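Local coordinates for hemin ABC transporter, periplasmic hemin-binding protein HutB (Vibrio cholerae, PDB 5KHL), which probably binds hemin in the periplasm and hands it to an ABC transporter for import across the inner membrane, at residues Met82-Asp85 with Thr86-Gln89; Asp169-Pro172 with Asp173-Gly177; Arg61-Ala65 with Glu66-Thr70; Val243-Gly247 with His248-Gly252; Lys193-Ser196 with Met197-Ile201. All blocks are in the same frame, centred on the assembly; numbering follows the deposited sequence. Where two conformers were deposited one is given.

Interaction 1 (Met82-Asp85 with Thr86-Gln89); sequences MGPD and TALQ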
loop_
_atom_site.group_PDB
_atom_site.type_symbol
_atom_site.label_atom_id
_atom_site.label_comp_id
_atom_site.label_asym_id
_atom_site.label_seq_id
_atom_site.Cartn_x
_atom_site.Cartn_y
_atom_site.Cartn_z
ATOM N N MET A 82 -1.989 -3.691 14.633
ATOM C CA MET A 82 -2.665 -2.829 15.583
ATOM C C MET A 82 -2.130 -3.174 16.948
ATOM O O MET A 82 -1.922 -4.348 17.249
ATOM C CB MET A 82 -4.177 -3.015 15.573
ATOM C CG MET A 82 -4.900 -2.420 14.413
ATOM S SD MET A 82 -6.643 -2.534 14.787
ATOM C CE MET A 82 -6.909 -4.322 14.830
ATOM N N GLY A 83 -1.894 -2.155 17.761
ATOM C CA GLY A 83 -1.354 -2.366 19.084
ATOM C C GLY A 83 -1.235 -1.027 19.774
ATOM O O GLY A 83 -1.664 -0.010 19.225
ATOM N N PRO A 84 -0.649 -1.018 20.981
ATOM C CA PRO A 84 -0.133 -2.221 21.644
ATOM C C PRO A 84 -1.238 -3.171 22.121
ATOM O O PRO A 84 -2.419 -2.796 22.166
ATOM C CB PRO A 84 0.649 -1.653 22.826
ATOM C CG PRO A 84 -0.052 -0.414 23.150
ATOM C CD PRO A 84 -0.465 0.173 21.823
ATOM N N ASP A 85 -0.852 -4.402 22.439
ATOM C CA ASP A 85 -1.837 -5.415 22.757
ATOM C C ASP A 85 -2.591 -5.060 24.027
ATOM O O ASP A 85 -3.775 -5.357 24.154
ATOM C CB ASP A 85 -1.180 -6.782 22.878
ATOM C CG ASP A 85 -1.619 -7.715 21.773
ATOM O OD1 ASP A 85 -1.096 -7.587 20.644
ATOM O OD2 ASP A 85 -2.504 -8.560 22.021
ATOM N N THR A 86 -1.910 -4.394 24.947
ATOM C CA THR A 86 -2.536 -3.985 26.196
ATOM C C THR A 86 -3.706 -3.010 25.985
ATOM O O THR A 86 -4.614 -2.939 26.810
ATOM C CB THR A 86 -1.511 -3.360 27.151
ATOM O OG1 THR A 86 -2.141 -3.084 28.408
ATOM C CG2 THR A 86 -0.931 -2.080 26.560
ATOM N N ALA A 87 -3.692 -2.267 24.883
ATOM C CA ALA A 87 -4.787 -1.350 24.584
ATOM C C ALA A 87 -5.903 -2.121 23.910
ATOM O O ALA A 87 -7.089 -1.872 24.149
ATOM C CB ALA A 87 -4.321 -0.210 23.703
ATOM N N LEU A 88 -5.515 -3.075 23.072
ATOM C CA LEU A 88 -6.494 -3.898 22.401
ATOM C C LEU A 88 -7.324 -4.707 23.395
ATOM O O LEU A 88 -8.513 -4.910 23.174
ATOM C CB LEU A 88 -5.810 -4.815 21.392
ATOM C CG LEU A 88 -4.968 -4.066 20.350
ATOM C CD1 LEU A 88 -4.380 -5.043 19.353
ATOM C CD2 LEU A 88 -5.778 -2.973 19.653
ATOM N N GLN A 89 -6.720 -5.161 24.492
ATOM C CA GLN A 89 -7.495 -5.901 25.500
ATOM C C GLN A 89 -8.495 -4.979 26.190
ATOM O O GLN A 89 -9.646 -5.358 26.393
ATOM C CB GLN A 89 -6.595 -6.576 26.555
ATOM C CG GLN A 89 -5.206 -5.983 26.697
ATOM C CD GLN A 89 -4.511 -6.313 28.023
ATOM O OE1 GLN A 89 -4.998 -5.957 29.104
ATOM N NE2 GLN A 89 -3.351 -6.969 27.937
#
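P84 and L88 meet in a local helix-start contact, where the loop after strand 75-78 turns into helix 85-93. P84 is the N-cap residue, and the peptide bond before it is cis. Its carbonyl oxygen serves two N-H groups of the first turn. L88 N binds P84 O at 3.2 Å and lies in the carbonyl plane. A87 N binds P84 O at 3.0 Å, from well above that plane. One residue on, Q89 N bonds to D85 O at 3.0 Å. The side chain of L88 folds back under this start. Its CG stands beside the backbone N (chi1 -57°), which sends L88 CD1 to within 3.3 Å of M82 O. P84 CG lies 3.9 Å from T86 CG2. A87 CB is close to the proline too, 4.3 Å from P84 CD. M82, A87 and L88 are buried, while P84, D85 and T86 are exposed. G83 pairs through its backbone with H60 and L63. M82 and L88 both rest on L76 of strand 75-78. M82 also touches V98 and V100 of strand 97-100, so the helix start is seated against the four-stranded parallel sheet.

Interaction 2 (Asp169-Pro172 with Asp173-Gly177); sequences DTVP and DTIIG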
loop_
_atom_site.group_PDB
_atom_site.type_symbol
_atom_site.label_atom_id
_atom_site.label_comp_id
_atom_site.label_asym_id
_atom_site.label_seq_id
_atom_site.Cartn_x
_atom_site.Cartn_y
_atom_site.Cartn_z
ATOM N N ASP A 169 7.341 -10.869 -1.977
ATOM C CA ASP A 169 6.361 -10.644 -0.911
ATOM C C ASP A 169 6.172 -9.192 -0.451
ATOM O O ASP A 169 5.820 -8.942 0.700
ATOM C CB ASP A 169 6.718 -11.491 0.302
ATOM C CG ASP A 169 6.058 -12.841 0.276
ATOM O OD1 ASP A 169 6.739 -13.826 -0.082
ATOM O OD2 ASP A 169 4.850 -12.905 0.597
ATOM N N THR A 170 6.361 -8.241 -1.351
ATOM C CA THR A 170 6.089 -6.842 -1.043
ATOM C C THR A 170 5.023 -6.280 -1.984
ATOM O O THR A 170 4.906 -6.705 -3.135
ATOM C CB THR A 170 7.370 -5.987 -1.140
ATOM O OG1 THR A 170 7.835 -5.963 -2.501
ATOM C CG2 THR A 170 8.473 -6.537 -0.215
ATOM N N VAL A 171 4.232 -5.337 -1.492
ATOM C CA VAL A 171 3.278 -4.661 -2.362
ATOM C C VAL A 171 3.977 -4.048 -3.598
ATOM O O VAL A 171 3.445 -4.139 -4.697
ATOM C CB VAL A 171 2.467 -3.574 -1.588
ATOM C CG1 VAL A 171 1.396 -2.945 -2.466
ATOM C CG2 VAL A 171 1.838 -4.179 -0.359
ATOM N N PRO A 172 5.170 -3.435 -3.435
ATOM C CA PRO A 172 5.840 -2.981 -4.657
ATOM C C PRO A 172 6.217 -4.119 -5.609
ATOM O O PRO A 172 6.180 -3.915 -6.810
ATOM C CB PRO A 172 7.086 -2.274 -4.123
ATOM C CG PRO A 172 6.686 -1.809 -2.813
ATOM C CD PRO A 172 5.849 -2.901 -2.246
ATOM N N ASP A 173 6.540 -5.300 -5.099
ATOM C CA ASP A 173 6.764 -6.433 -5.993
ATOM C C ASP A 173 5.517 -6.840 -6.773
ATOM O O ASP A 173 5.595 -7.106 -7.972
ATOM C CB ASP A 173 7.276 -7.649 -5.234
ATOM C CG ASP A 173 7.424 -8.852 -6.137
ATOM O OD1 ASP A 173 6.676 -9.834 -5.967
ATOM O OD2 ASP A 173 8.263 -8.775 -7.050
ATOM N N THR A 174 4.376 -6.905 -6.097
ATOM C CA THR A 174 3.135 -7.311 -6.745
ATOM C C THR A 174 2.750 -6.312 -7.846
ATOM O O THR A 174 2.316 -6.698 -8.949
ATOM C CB THR A 174 2.001 -7.425 -5.714
ATOM O OG1 THR A 174 2.340 -8.404 -4.735
ATOM C CG2 THR A 174 0.683 -7.794 -6.351
ATOM N N ILE A 175 2.952 -5.027 -7.556
ATOM C CA ILE A 175 2.587 -3.962 -8.481
ATOM C C ILE A 175 3.427 -4.027 -9.760
ATOM O O ILE A 175 2.903 -3.838 -10.855
ATOM C CB ILE A 175 2.714 -2.575 -7.799
ATOM C CG1 ILE A 175 1.539 -2.390 -6.832
ATOM C CG2 ILE A 175 2.795 -1.415 -8.824
ATOM C CD1 ILE A 175 1.714 -1.199 -5.884
ATOM N N ILE A 176 4.718 -4.301 -9.610
ATOM C CA ILE A 176 5.619 -4.495 -10.739
ATOM C C ILE A 176 5.178 -5.683 -11.638
ATOM O O ILE A 176 5.194 -5.583 -12.870
ATOM C CB ILE A 176 7.067 -4.709 -10.241
ATOM C CG1 ILE A 176 7.623 -3.409 -9.682
ATOM C CG2 ILE A 176 7.982 -5.178 -11.358
ATOM C CD1 ILE A 176 8.890 -3.607 -8.855
ATOM N N GLY A 177 4.782 -6.795 -11.023
ATOM C CA GLY A 177 4.254 -7.921 -11.779
ATOM C C GLY A 177 2.987 -7.530 -12.523
ATOM O O GLY A 177 2.838 -7.837 -13.698
#
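T170 N-caps helix 171-178: its side chain accepts from the backbone of D173, a capping bond. D173 N donates to T170 OG1 at 3.0 Å. The threonine hydroxyl stands between its backbone N and carbonyl carbon (chi1 65°), turned toward the helix's first turn. It also bonds to G167 O, which helps fix its rotation. The two side chains cross at about a right angle, with D173 CB 3.3 Å from T170 OG1. The aspartate's own OD2 is engaged by N183 ND2. T174 comes next. Its N gives the first regular helix bond, from T174 N to T170 O at 3.0 Å, while its hydroxyl reaches S105 O. I175 N then bonds to V171 O, also at 3.0 Å. I175 CD1 packs on V171 CG1 at 3.9 Å, the apolar side-chain touch of this turn. The I175 side chain also touches S258 and A262 of helix 256-269. I176 N bonds to P172 O at 3.2 Å. Its side chain lies against V152 of strand 152-156, and P172 rests on F154 of the same strand. The flank of I176 also lies close to the carbonyl it bonds, with I176 CG1 3.3 Å from P172 O.

Interaction 3 (Arg61-Ala65 with Glu66-Thr70); sequences RRLAA and EGLLT. With SO4 (sulfate ion), chain B.
E66 N and G67 N hold a sulfate ion, an anion bound at the N-terminus of helix 65-69 by main-chain N-H groups. The ion probably came from the crystallisation liquor. E66 N reaches sulfate O1 at 2.9 Å, and the bond is nearly straight at 168°. G67 N reaches sulfate O3 at 3.2 Å with a more bent N-H, 137°. Successive backbone N-H groups thus grip two different oxygens, and the positive end of the helix dipole would be expected to favour the anion. E66 bends at chi2 (-62°), and E66 CG lies 3.3 Å from sulfate O1. The carboxylate ends farther off, consistent with repulsion between like charges. A64 CB also touches the ion, 3.4 Å from sulfate O3.

Behind the ion the helix bonds begin. A64 is the N-cap residue, and L68 N binds A64 O at 3.0 Å. L69 N does the same to A65 O. At the far end the hydroxyl of T70 donates to G67 O from above the carbonyl plane. The packing lies on the inner side. A65 touches A87 and Q90 of helix 85-93, and L68 touches L91 of that helix. L63 and L68 share V57 as a neighbour. The two leucines cross obliquely, with L68 CD1 3.8 Å from L63 CB.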
loop_
_atom_site.group_PDB
_atom_site.type_symbol
_atom_site.label_atom_id
_atom_site.label_comp_id
_atom_site.label_asym_id
_atom_site.label_seq_id
_atom_site.Cartn_x
_atom_site.Cartn_y
_atom_site.Cartn_z
ATOM N N ARG A 61 0.211 1.279 15.482
ATOM C CA ARG A 61 1.138 0.571 16.360
ATOM C C ARG A 61 1.175 1.187 17.761
ATOM O O ARG A 61 1.808 0.658 18.663
ATOM C CB ARG A 61 2.544 0.576 15.769
ATOM C CG ARG A 61 2.828 -0.535 14.803
ATOM C CD ARG A 61 4.197 -0.336 14.177
ATOM N NE ARG A 61 4.093 0.136 12.797
ATOM C CZ ARG A 61 3.996 -0.666 11.740
ATOM N NH1 ARG A 61 4.000 -1.980 11.911
ATOM N NH2 ARG A 61 3.907 -0.159 10.515
ATOM N N ARG A 62 0.505 2.318 17.926
ATOM C CA ARG A 62 0.508 3.042 19.190
ATOM C C ARG A 62 -0.854 3.677 19.411
ATOM O O ARG A 62 -1.002 4.906 19.483
ATOM C CB ARG A 62 1.628 4.087 19.211
ATOM C CG ARG A 62 2.958 3.484 19.600
ATOM C CD ARG A 62 4.137 4.148 18.950
ATOM N NE ARG A 62 5.329 3.325 19.130
ATOM C CZ ARG A 62 6.574 3.788 19.118
ATOM N NH1 ARG A 62 6.800 5.082 18.939
ATOM N NH2 ARG A 62 7.595 2.958 19.283
ATOM N N LEU A 63 -1.852 2.808 19.494
ATOM C CA LEU A 63 -3.201 3.219 19.786
ATOM C C LEU A 63 -3.314 3.521 21.265
ATOM O O LEU A 63 -2.671 2.868 22.087
ATOM C CB LEU A 63 -4.188 2.136 19.376
ATOM C CG LEU A 63 -4.249 1.801 17.878
ATOM C CD1 LEU A 63 -5.208 0.664 17.662
ATOM C CD2 LEU A 63 -4.678 3.008 17.103
ATOM N N ALA A 64 -4.119 4.531 21.587
ATOM C CA ALA A 64 -4.403 4.925 22.968
ATOM C C ALA A 64 -5.751 4.346 23.393
ATOM O O ALA A 64 -6.785 4.642 22.799
ATOM C CB ALA A 64 -4.391 6.448 23.114
ATOM N N ALA A 65 -5.738 3.505 24.414
ATOM C CA ALA A 65 -6.958 2.816 24.814
ATOM C C ALA A 65 -8.047 3.816 25.225
ATOM O O ALA A 65 -9.152 3.798 24.674
ATOM C CB ALA A 65 -6.666 1.827 25.942
ATOM N N GLU A 66 -7.717 4.713 26.153
ATOM C CA GLU A 66 -8.683 5.703 26.622
ATOM C C GLU A 66 -9.090 6.654 25.503
ATOM O O GLU A 66 -10.258 7.013 25.395
ATOM C CB GLU A 66 -8.130 6.490 27.814
ATOM C CG GLU A 66 -7.953 5.643 29.045
ATOM C CD GLU A 66 -9.268 5.063 29.534
ATOM O OE1 GLU A 66 -9.267 3.898 29.992
ATOM O OE2 GLU A 66 -10.299 5.777 29.464
ATOM N N GLY A 67 -8.135 7.050 24.669
ATOM C CA GLY A 67 -8.426 7.962 23.580
ATOM C C GLY A 67 -9.462 7.382 22.637
ATOM O O GLY A 67 -10.340 8.079 22.133
ATOM N N LEU A 68 -9.355 6.083 22.394
ATOM C CA LEU A 68 -10.304 5.387 21.533
ATOM C C LEU A 68 -11.657 5.239 22.217
ATOM O O LEU A 68 -12.706 5.367 21.583
ATOM C CB LEU A 68 -9.754 4.020 21.150
ATOM C CG LEU A 68 -8.628 4.184 20.135
ATOM C CD1 LEU A 68 -7.904 2.875 19.881
ATOM C CD2 LEU A 68 -9.209 4.726 18.850
ATOM N N LEU A 69 -11.618 4.978 23.521
ATOM C CA LEU A 69 -12.828 4.717 24.281
ATOM C C LEU A 69 -13.756 5.922 24.317
ATOM O O LEU A 69 -14.974 5.760 24.349
ATOM C CB LEU A 69 -12.474 4.278 25.704
ATOM C CG LEU A 69 -12.243 2.776 25.870
ATOM C CD1 LEU A 69 -11.474 2.474 27.151
ATOM C CD2 LEU A 69 -13.581 2.062 25.856
ATOM N N THR A 70 -13.192 7.126 24.289
ATOM C CA THR A 70 -14.015 8.341 24.323
ATOM C C THR A 70 -14.847 8.492 23.048
ATOM O O THR A 70 -15.803 9.269 23.013
ATOM C CB THR A 70 -13.167 9.609 24.507
ATOM O OG1 THR A 70 -12.375 9.820 23.332
ATOM C CG2 THR A 70 -12.253 9.463 25.694
HETATM S S SO4 B . -4.551 6.280 27.187
HETATM O O1 SO4 B . -5.145 4.992 27.529
HETATM O O2 SO4 B . -3.290 6.076 26.489
HETATM O O3 SO4 B . -5.434 7.037 26.304
HETATM O O4 SO4 B . -4.313 7.021 28.424
#

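Interaction 4 (Val243-Gly247 with His248-Gly252); sequences VAIDG and HALVG
D246 OD2 takes two N-H groups from one residue, H248. One is the backbone H248 N and the other is the ring H248 ND1, each 3.0 Å from D246 OD2. The backbone bond makes an Asx turn. It meets the oxygen on its anti side, 17° out of the carboxylate plane. The ring bond uses the syn lone pair, and OD2 sits in the plane of the imidazole, at its edge. Carboxylate and ring planes are 38° apart. D246 CG is anti to the backbone N (chi1 -163°), which carries OD2 forward over the turn.

The main chain adds its own bonds. A249 N reaches D246 O at 3.0 Å, and L250 N reaches G247 O at 3.2 Å, both from above the carbonyl planes. The chain after strand 242-244 therefore winds into a short 3-10 turn. L250 CD2 lies 4.0 Å from I245 CD1, and both residues rest on F154 of strand 152-156 and on I175 of helix 171-178.

Other partners pin the turn. E261 of helix 256-269 accepts from D246 N, and S258 of that helix donates to A249 O. H248 also touches E47, a loop residue after strand 39-42. D246 OD1 has K257 and R213 as long, weak ion-pair partners. The ring rotation is thus set by a shared acceptor, and ND1 acts as the donor. The carboxylate may favour a protonated imidazole. The more distant basic groups may partly offset this, and may help keep D246 ionised.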
loop_
_atom_site.group_PDB
_atom_site.type_symbol
_atom_site.label_atom_id
_atom_site.label_comp_id
_atom_site.label_asym_id
_atom_site.label_seq_id
_atom_site.Cartn_x
_atom_site.Cartn_y
_atom_site.Cartn_z
ATOM N N VAL A 243 10.547 7.175 -11.420
ATOM C CA VAL A 243 9.118 7.473 -11.375
ATOM C C VAL A 243 8.513 7.359 -9.969
ATOM O O VAL A 243 8.794 6.417 -9.223
ATOM C CB VAL A 243 8.353 6.528 -12.340
ATOM C CG1 VAL A 243 6.877 6.790 -12.295
ATOM C CG2 VAL A 243 8.889 6.695 -13.757
ATOM N N ALA A 244 7.671 8.323 -9.616
ATOM C CA ALA A 244 7.104 8.382 -8.277
ATOM C C ALA A 244 5.851 7.538 -8.174
ATOM O O ALA A 244 4.982 7.588 -9.041
ATOM C CB ALA A 244 6.801 9.830 -7.893
ATOM N N ILE A 245 5.766 6.758 -7.106
ATOM C CA ILE A 245 4.574 5.976 -6.838
ATOM C C ILE A 245 4.025 6.377 -5.457
ATOM O O ILE A 245 4.768 6.497 -4.500
ATOM C CB ILE A 245 4.864 4.438 -6.935
ATOM C CG1 ILE A 245 3.588 3.623 -6.766
ATOM C CG2 ILE A 245 5.925 3.987 -5.918
ATOM C CD1 ILE A 245 3.781 2.129 -7.034
ATOM N N ASP A 246 2.720 6.609 -5.373
ATOM C CA ASP A 246 2.099 7.078 -4.143
ATOM C C ASP A 246 2.274 6.077 -3.012
ATOM O O ASP A 246 1.887 4.922 -3.143
ATOM C CB ASP A 246 0.615 7.352 -4.376
ATOM C CG ASP A 246 -0.004 8.227 -3.286
ATOM O OD1 ASP A 246 -0.265 9.424 -3.562
ATOM O OD2 ASP A 246 -0.221 7.725 -2.160
ATOM N N GLY A 247 2.834 6.535 -1.899
ATOM C CA GLY A 247 3.148 5.667 -0.776
ATOM C C GLY A 247 1.960 4.992 -0.109
ATOM O O GLY A 247 2.111 3.952 0.547
ATOM N N HIS A 248 0.777 5.572 -0.286
ATOM C CA HIS A 248 -0.450 5.010 0.265
ATOM C C HIS A 248 -0.877 3.731 -0.439
ATOM O O HIS A 248 -1.666 2.942 0.105
ATOM C CB HIS A 248 -1.577 6.044 0.206
ATOM C CG HIS A 248 -1.370 7.198 1.141
ATOM N ND1 HIS A 248 -0.754 8.365 0.752
ATOM C CD2 HIS A 248 -1.659 7.335 2.456
ATOM C CE1 HIS A 248 -0.688 9.188 1.788
ATOM N NE2 HIS A 248 -1.227 8.586 2.831
ATOM N N ALA A 249 -0.349 3.529 -1.644
ATOM C CA ALA A 249 -0.657 2.346 -2.447
ATOM C C ALA A 249 0.230 1.187 -2.042
ATOM O O ALA A 249 0.141 0.102 -2.611
ATOM C CB ALA A 249 -0.484 2.644 -3.935
ATOM N N LEU A 250 1.090 1.427 -1.060
ATOM C CA LEU A 250 2.060 0.428 -0.639
ATOM C C LEU A 250 1.758 -0.068 0.771
ATOM O O LEU A 250 2.369 -1.028 1.253
ATOM C CB LEU A 250 3.475 1.005 -0.689
ATOM C CG LEU A 250 3.943 1.731 -1.952
ATOM C CD1 LEU A 250 5.442 1.995 -1.869
ATOM C CD2 LEU A 250 3.581 0.972 -3.220
ATOM N N VAL A 251 0.810 0.591 1.423
ATOM C CA VAL A 251 0.516 0.336 2.828
ATOM C C VAL A 251 -0.780 -0.458 3.014
ATOM O O VAL A 251 -1.820 -0.106 2.461
ATOM C CB VAL A 251 0.461 1.687 3.620
ATOM C CG1 VAL A 251 -0.644 1.697 4.673
ATOM C CG2 VAL A 251 1.821 1.981 4.249
ATOM N N GLY A 252 -0.701 -1.556 3.759
ATOM C CA GLY A 252 -1.905 -2.254 4.154
ATOM C C GLY A 252 -2.387 -3.632 3.680
ATOM O O GLY A 252 -3.238 -4.178 4.382
#

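Interaction 5 (Lys193-Ser196 with Met197-Ile201); sequences KPLS and MESMI
L195 and M200 are brought together by their torsions. The L195 side chain runs out opposite its backbone N (chi1 179°) and forks at CG. One branch, L195 CD1, comes to rest 3.6 Å from S199 CB. The other, L195 CD2, meets the methyl of the methionine, 3.5 Å from M200 CE. M200 is extended as far as its sulfur and then turns at chi3 (-65°), which brings CE back over the leucine. The two side chains cross at about a right angle. L195 CD2 also touches the stem of the methionine, 3.9 Å from M200 CB.

The next residue, S196, sets its hydroxyl over the start of helix 197-203. This is an N-cap: S199 N donates to S196 OG at 3.0 Å, and the bond is nearly straight. A main-chain bond follows: M200 N donates to S196 O at 3.2 Å. The same serine hydroxyl lies near the side chain of E198. S196 OG and E198 OE2 are 3.4 Å apart, a weak bond whose proton is not settled. S199 OG is another close neighbour, 3.1 Å from S196 OG.

A two-residue loop, L195 and S196, joins strand 192-194 to helix 197-203. L195 faces inward and packs on L153 and L155 of strand 152-156 and on V165 of strand 164-166. Its backbone pairs with A163, while K193 pairs with V165. M200 lies on L155 from the helix side, and it also touches L231 in a loop.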
loop_
_atom_site.group_PDB
_atom_site.type_symbol
_atom_site.label_atom_id
_atom_site.label_comp_id
_atom_site.label_asym_id
_atom_site.label_seq_id
_atom_site.Cartn_x
_atom_site.Cartn_y
_atom_site.Cartn_z
ATOM N N LYS A 193 15.211 -5.283 1.677
ATOM C CA LYS A 193 16.590 -5.463 2.102
ATOM C C LYS A 193 17.477 -4.415 1.441
ATOM O O LYS A 193 17.116 -3.864 0.408
ATOM C CB LYS A 193 17.073 -6.881 1.756
ATOM C CG LYS A 193 16.176 -7.995 2.288
ATOM C CD LYS A 193 16.351 -8.213 3.774
ATOM C CE LYS A 193 15.220 -9.064 4.335
ATOM N NZ LYS A 193 15.029 -10.327 3.573
ATOM N N PRO A 194 18.621 -4.104 2.063
ATOM C CA PRO A 194 19.640 -3.283 1.404
ATOM C C PRO A 194 20.023 -3.874 0.055
ATOM O O PRO A 194 20.214 -5.096 -0.059
ATOM C CB PRO A 194 20.803 -3.336 2.380
ATOM C CG PRO A 194 20.142 -3.424 3.681
ATOM C CD PRO A 194 18.932 -4.299 3.487
ATOM N N LEU A 195 20.097 -3.023 -0.963
ATOM C CA LEU A 195 20.454 -3.471 -2.301
ATOM C C LEU A 195 21.889 -3.093 -2.605
ATOM O O LEU A 195 22.201 -1.911 -2.763
ATOM C CB LEU A 195 19.515 -2.872 -3.354
ATOM C CG LEU A 195 19.802 -3.245 -4.815
ATOM C CD1 LEU A 195 19.721 -4.748 -5.023
ATOM C CD2 LEU A 195 18.856 -2.528 -5.763
ATOM N N SER A 196 22.750 -4.104 -2.681
ATOM C CA SER A 196 24.150 -3.884 -2.983
ATOM C C SER A 196 24.258 -3.140 -4.304
ATOM O O SER A 196 23.495 -3.401 -5.241
ATOM C CB SER A 196 24.913 -5.206 -3.038
ATOM O OG SER A 196 25.185 -5.614 -4.369
ATOM N N MET A 197 25.182 -2.187 -4.361
ATOM C CA MET A 197 25.387 -1.421 -5.581
ATOM C C MET A 197 25.656 -2.342 -6.776
ATOM O O MET A 197 25.229 -2.042 -7.890
ATOM C CB MET A 197 26.536 -0.419 -5.405
ATOM C CG MET A 197 26.118 0.993 -4.979
ATOM S SD MET A 197 24.387 1.182 -4.494
ATOM C CE MET A 197 23.633 1.663 -6.038
ATOM N N GLU A 198 26.337 -3.466 -6.534
ATOM C CA GLU A 198 26.653 -4.451 -7.580
ATOM C C GLU A 198 25.406 -5.140 -8.150
ATOM O O GLU A 198 25.294 -5.290 -9.381
ATOM C CB GLU A 198 27.604 -5.522 -7.053
ATOM C CG GLU A 198 28.915 -4.964 -6.531
ATOM C CD GLU A 198 29.251 -5.491 -5.142
ATOM O OE1 GLU A 198 30.247 -6.233 -5.001
ATOM O OE2 GLU A 198 28.503 -5.164 -4.192
ATOM N N SER A 199 24.498 -5.572 -7.267
ATOM C CA SER A 199 23.246 -6.203 -7.673
ATOM C C SER A 199 22.448 -5.256 -8.566
ATOM O O SER A 199 21.897 -5.675 -9.583
ATOM C CB SER A 199 22.416 -6.604 -6.448
ATOM O OG SER A 199 23.114 -7.516 -5.612
ATOM N N MET A 200 22.412 -3.974 -8.183
ATOM C CA MET A 200 21.682 -2.968 -8.938
ATOM C C MET A 200 22.256 -2.819 -10.332
ATOM O O MET A 200 21.518 -2.841 -11.325
ATOM C CB MET A 200 21.693 -1.625 -8.230
ATOM C CG MET A 200 20.654 -0.679 -8.820
ATOM S SD MET A 200 20.744 0.961 -8.106
ATOM C CE MET A 200 20.289 0.625 -6.412
ATOM N N ILE A 201 23.570 -2.669 -10.409
ATOM C CA ILE A 201 24.247 -2.676 -11.698
ATOM C C ILE A 201 23.896 -3.939 -12.501
ATOM O O ILE A 201 23.601 -3.868 -13.697
ATOM C CB ILE A 201 25.765 -2.613 -11.539
ATOM C CG1 ILE A 201 26.192 -1.335 -10.827
ATOM C CG2 ILE A 201 26.432 -2.683 -12.881
ATOM C CD1 ILE A 201 27.694 -1.307 -10.528
#

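Overall arrangement
Along the chain the order is interaction 3, 1, 2, 5, 4. Interactions 3 and 1 belong to the lobe with the four-stranded parallel sheet. Their centres are 9 Å apart, and they touch, in part where P84 CD packs on L63 O. Interactions 2, 5 and 4 belong to the lobe with the mixed sheet. Interactions 2 and 4 touch, with centres 11 Å apart, where V171 and I175 meet A249 and L250. Interactions 4 and 5 lie at opposite edge strands of that sheet, with centres about 21 Å apart. Interactions 1 and 5 are about 37 Å apart between centres. This two-lobed layout fits a periplasmic binding protein, which probably holds hemin between its lobes.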